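Local coordinates for protein putative glycoside hydrolase (Parabacteroides distasonis ATCC 8503, PDB 3GYC) that is a putative glycoside hydrolase of a cellulase-like family, so it probably cleaves glycosidic bonds in carbohydrates, though its substrate is not known, at residues A[126-129]-A[130-134]; A[117-120]-A[121-125]. One frame throughout, in Å; residues are numbered along the deposited sequence.

Interaction 1: A[126-129]-A[130-134]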
loop_
_atom_site.group_PDB
_atom_site.type_symbol
_atom_site.label_atom_id
_atom_site.label_comp_id
_atom_site.label_asym_id
_atom_site.label_seq_id
_atom_site.Cartn_x
_atom_site.Cartn_y
_atom_site.Cartn_z
ATOM N N LYS A 126 0.617 22.046 5.773
ATOM C CA LYS A 126 1.705 22.972 5.456
ATOM C C LYS A 126 2.494 22.561 4.207
ATOM O O LYS A 126 3.161 23.376 3.590
ATOM C CB LYS A 126 2.701 23.009 6.599
ATOM C CG LYS A 126 2.128 23.380 7.915
ATOM C CD LYS A 126 3.244 23.580 8.878
ATOM C CE LYS A 126 2.745 23.674 10.279
ATOM N NZ LYS A 126 3.889 24.046 11.128
ATOM N N LEU A 127 2.410 21.292 3.842
ATOM C CA LEU A 127 3.155 20.753 2.709
ATOM C C LEU A 127 2.421 21.080 1.408
ATOM O O LEU A 127 2.031 20.183 0.654
ATOM C CB LEU A 127 3.290 19.245 2.886
ATOM C CG LEU A 127 3.948 18.791 4.190
ATOM C CD1 LEU A 127 3.924 17.282 4.279
ATOM C CD2 LEU A 127 5.379 19.361 4.259
ATOM N N ASP A 128 2.279 22.371 1.124
ATOM C CA ASP A 128 1.454 22.809 0.004
ATOM C C ASP A 128 2.168 23.044 -1.322
ATOM O O ASP A 128 1.577 23.582 -2.242
ATOM C CB ASP A 128 0.613 24.026 0.419
ATOM C CG ASP A 128 1.454 25.187 0.952
ATOM O OD1 ASP A 128 2.697 25.193 0.793
ATOM O OD2 ASP A 128 0.848 26.108 1.545
ATOM N N THR A 129 3.433 22.645 -1.417
ATOM C CA THR A 129 4.168 22.720 -2.691
ATOM C C THR A 129 4.934 21.391 -2.818
ATOM O O THR A 129 5.228 20.760 -1.795
ATOM C CB THR A 129 5.175 23.885 -2.762
ATOM O OG1 THR A 129 6.287 23.610 -1.897
ATOM C CG2 THR A 129 4.514 25.213 -2.398
ATOM N N PRO A 130 5.250 20.959 -4.058
ATOM C CA PRO A 130 6.025 19.718 -4.195
ATOM C C PRO A 130 7.416 19.825 -3.544
ATOM O O PRO A 130 7.960 18.809 -3.061
ATOM C CB PRO A 130 6.119 19.518 -5.713
ATOM C CG PRO A 130 5.858 20.859 -6.319
ATOM C CD PRO A 130 4.924 21.558 -5.365
ATOM N N GLU A 131 7.966 21.042 -3.497
ATOM C CA GLU A 131 9.265 21.261 -2.870
ATOM C C GLU A 131 9.195 21.057 -1.371
ATOM O O GLU A 131 10.089 20.459 -0.760
ATOM C CB GLU A 131 9.832 22.646 -3.208
ATOM C CG GLU A 131 10.124 22.861 -4.704
ATOM C CD GLU A 131 8.955 23.477 -5.489
ATOM O OE1 GLU A 131 7.806 23.498 -4.993
ATOM O OE2 GLU A 131 9.205 24.004 -6.601
ATOM N N LYS A 132 8.111 21.517 -0.774
ATOM C CA LYS A 132 7.914 21.336 0.658
ATOM C C LYS A 132 7.747 19.868 1.002
ATOM O O LYS A 132 8.301 19.381 2.001
ATOM C CB LYS A 132 6.704 22.130 1.123
ATOM C CG LYS A 132 6.946 23.629 1.073
ATOM C CD LYS A 132 5.713 24.391 1.458
ATOM C CE LYS A 132 5.886 25.869 1.297
ATOM N NZ LYS A 132 4.674 26.609 1.785
ATOM N N LEU A 133 6.994 19.160 0.162
ATOM C CA LEU A 133 6.740 17.749 0.379
ATOM C C LEU A 133 8.053 16.970 0.291
ATOM O O LEU A 133 8.313 16.098 1.117
ATOM C CB LEU A 133 5.727 17.224 -0.645
ATOM C CG LEU A 133 5.256 15.773 -0.467
ATOM C CD1 LEU A 133 4.616 15.614 0.901
ATOM C CD2 LEU A 133 4.285 15.324 -1.551
ATOM N N ALA A 134 8.893 17.318 -0.683
ATOM C CA ALA A 134 10.154 16.645 -0.860
ATOM C C ALA A 134 11.079 16.951 0.303
ATOM O O ALA A 134 11.741 16.052 0.822
ATOM C CB ALA A 134 10.801 17.039 -2.179
HETATM O O HOH W 1 4.004 25.648 4.537
#
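K132 NZ is gripped by two groups at the N-terminus of helix 130-146, where T129 is the N-cap: the carboxylate of D128 and a water. The salt bridge to D128 OD1 is short, 2.6 Å, and uses the syn lone pair, on the side of the other carboxylate oxygen. The water accepts from K132 NZ at 3.0 Å and donates to K126 O, tying the lysine to the backbone of the incoming loop. K132 reaches that far because its chain runs extended beyond CG, passing OG1 of T129 and laying CD 3.5 Å from K126 O. On the acid's side, CG of D128 sits between its own backbone N and carbonyl carbon (chi1 56°), which brings OD1 round to the lysine's NZ. The cap itself is made by T129 OG1, which accepts from K132 N at 3.0 Å with an N-H...O angle of 156°. The same hydroxyl gives a weak, long bond to OE1 of E131. The first turn is closed by L133 N, bonded to T129 O. P130 opens the helix and rests with L133 on W191 of helix 186-200. On the apolar side of the loop, L127, centre of an inverse gamma turn, and L133 cross at about a right angle beside Y116, with L127 CD1 3.8 Å from L133 CD1, while L127 CD2 lies 3.7 Å from K132 O.

Interaction 2: A[117-120]-A[121-125]. With EDO (1,2-ethanediol), chain F.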
loop_
_atom_site.group_PDB
_atom_site.type_symbol
_atom_site.label_atom_id
_atom_site.label_comp_id
_atom_site.label_asym_id
_atom_site.label_seq_id
_atom_site.Cartn_x
_atom_site.Cartn_y
_atom_site.Cartn_z
ATOM N N ARG A 117 -1.527 11.094 8.314
ATOM C CA ARG A 117 -2.459 11.021 9.421
ATOM C C ARG A 117 -2.607 12.399 10.021
ATOM O O ARG A 117 -1.622 13.104 10.199
ATOM C CB ARG A 117 -1.987 10.018 10.460
ATOM C CG ARG A 117 -2.025 8.579 9.942
ATOM C CD ARG A 117 -3.455 7.988 9.975
ATOM N NE ARG A 117 -3.829 7.681 11.362
ATOM C CZ ARG A 117 -4.717 8.353 12.089
ATOM N NH1 ARG A 117 -5.393 9.393 11.590
ATOM N NH2 ARG A 117 -4.935 7.987 13.332
ATOM N N LEU A 118 -3.843 12.789 10.263
ATOM C CA LEU A 118 -4.121 14.107 10.844
ATOM C C LEU A 118 -3.936 14.128 12.344
ATOM O O LEU A 118 -4.660 13.443 13.090
ATOM C CB LEU A 118 -5.530 14.585 10.541
ATOM C CG LEU A 118 -5.889 14.887 9.092
ATOM C CD1 LEU A 118 -7.386 15.199 9.004
ATOM C CD2 LEU A 118 -5.027 16.042 8.522
ATOM N N ASP A 119 -2.971 14.927 12.786
ATOM C CA ASP A 119 -2.775 15.175 14.194
ATOM C C ASP A 119 -3.719 16.343 14.510
ATOM O O ASP A 119 -4.236 16.991 13.600
ATOM C CB ASP A 119 -1.350 15.560 14.525
ATOM C CG ASP A 119 -0.925 16.896 13.868
ATOM O OD1 ASP A 119 -0.865 16.939 12.614
ATOM O OD2 ASP A 119 -0.701 17.892 14.618
ATOM N N VAL A 120 -3.907 16.653 15.782
ATOM C CA VAL A 120 -4.830 17.722 16.146
ATOM C C VAL A 120 -4.433 19.108 15.552
ATOM O O VAL A 120 -5.281 19.952 15.336
ATOM C CB VAL A 120 -5.057 17.759 17.662
ATOM C CG1 VAL A 120 -5.759 16.446 18.078
ATOM C CG2 VAL A 120 -3.733 17.930 18.410
ATOM N N ASP A 121 -3.164 19.318 15.258
ATOM C CA ASP A 121 -2.728 20.568 14.638
ATOM C C ASP A 121 -2.607 20.471 13.115
ATOM O O ASP A 121 -2.158 21.411 12.466
ATOM C CB ASP A 121 -1.408 20.979 15.245
ATOM C CG ASP A 121 -1.514 21.182 16.729
ATOM O OD1 ASP A 121 -2.452 21.861 17.179
ATOM O OD2 ASP A 121 -0.641 20.677 17.454
ATOM N N GLU A 122 -2.995 19.339 12.560
ATOM C CA GLU A 122 -3.023 19.107 11.132
ATOM C C GLU A 122 -1.767 19.633 10.439
ATOM O O GLU A 122 -1.856 20.405 9.484
ATOM C CB GLU A 122 -4.292 19.748 10.542
ATOM C CG GLU A 122 -5.557 19.156 11.145
ATOM C CD GLU A 122 -6.826 19.518 10.399
ATOM O OE1 GLU A 122 -6.858 20.545 9.678
ATOM O OE2 GLU A 122 -7.826 18.766 10.571
ATOM N N VAL A 123 -0.605 19.160 10.886
ATOM C CA VAL A 123 0.655 19.681 10.341
ATOM C C VAL A 123 0.899 19.372 8.842
ATOM O O VAL A 123 1.597 20.135 8.148
ATOM C CB VAL A 123 1.896 19.330 11.222
ATOM C CG1 VAL A 123 1.713 19.885 12.636
ATOM C CG2 VAL A 123 2.216 17.860 11.209
ATOM N N CYS A 124 0.244 18.349 8.315
ATOM C CA CYS A 124 0.448 18.012 6.909
ATOM C C CYS A 124 -0.062 19.060 5.936
ATOM O O CYS A 124 0.395 19.090 4.812
ATOM C CB CYS A 124 -0.184 16.670 6.544
ATOM S SG CYS A 124 -1.971 16.702 6.695
ATOM N N LEU A 125 -0.997 19.913 6.362
ATOM C CA LEU A 125 -1.561 20.939 5.486
ATOM C C LEU A 125 -0.504 21.984 5.057
ATOM O O LEU A 125 -0.693 22.693 4.078
ATOM C CB LEU A 125 -2.774 21.621 6.148
ATOM C CG LEU A 125 -3.941 20.689 6.512
ATOM C CD1 LEU A 125 -5.014 21.428 7.279
ATOM C CD2 LEU A 125 -4.519 19.976 5.275
HETATM C C1 EDO F . -5.489 10.894 6.884
HETATM O O1 EDO F . -4.764 9.671 7.151
HETATM C C2 EDO F . -6.441 11.290 8.040
HETATM O O2 EDO F . -5.841 11.177 9.354
HETATM O O HOH W 2 -1.044 16.165 10.193
#
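A type I beta turn from D119 to E122, in the beta-to-alpha loop of the TIM barrel between strand 109-113 and helix 130-146, leads into the 3-10 segment that starts at V123. Its closing bond runs from E122 N to D119 O, 2.9 Å. The D119 carboxylate lies against one face of the turn and takes two more backbone N-H groups. OD1 receives V123 N at 2.8 Å through its syn lone pair, nearly straight at 166°; OD2 is met from above the carboxylate plane by D121 N, a more bent bond of 137°. With chi1 at 64°, CG of D119 is tucked between its own N and carbonyl carbon, bringing both oxygens to the amides that follow. A water donates to OD1 at 2.5 Å and to R117 O, and accepts from C124 N. Without the carboxylate, as with an alanine here, the N-H groups of D121 and V123 would probably lose their acceptor and the turn could shift more freely. The carboxylate of D121 stands 4.0 Å away, OD2 to D119 OD2, its plane steeply inclined to that of D119. Beside the turn, L118 CD2 touches C124 SG at 3.6 Å, and L118 CD1 lies near OE2 of E122, which has a salt bridge to K74. At the far end, O2 of a 1,2-ethanediol, probably from the crystallisation liquor, accepts from L118 N at 2.7 Å and from R117 NH1 at the guanidinium edge. R117 also pairs with E28 and makes a cation-pi contact with F24. The OD2 bond to D121 N makes D119 the start of an Asx turn laid over the type I turn.

How the interactions relate
Interactions 2 and 1 follow in series along one beta-to-alpha loop of the TIM barrel, from strand 109-113 to helix 130-146; their centres are about 14 Å apart. Residues 117-125 and 126-134 adjoin in sequence but do not otherwise touch. In each, a side chain accepts backbone N-H: two at the aspartate of interaction 2, one at the threonine of interaction 1. Helix 60-65 borders both, through contacts with V123 and C124 and through the salt bridge between E65 and K126. The ethanediol belongs to interaction 2 alone. Both centres lie about 21 Å from the chain's centre. Such loops usually border the active site in TIM-barrel glycoside hydrolases, but no catalytic residue is assigned here.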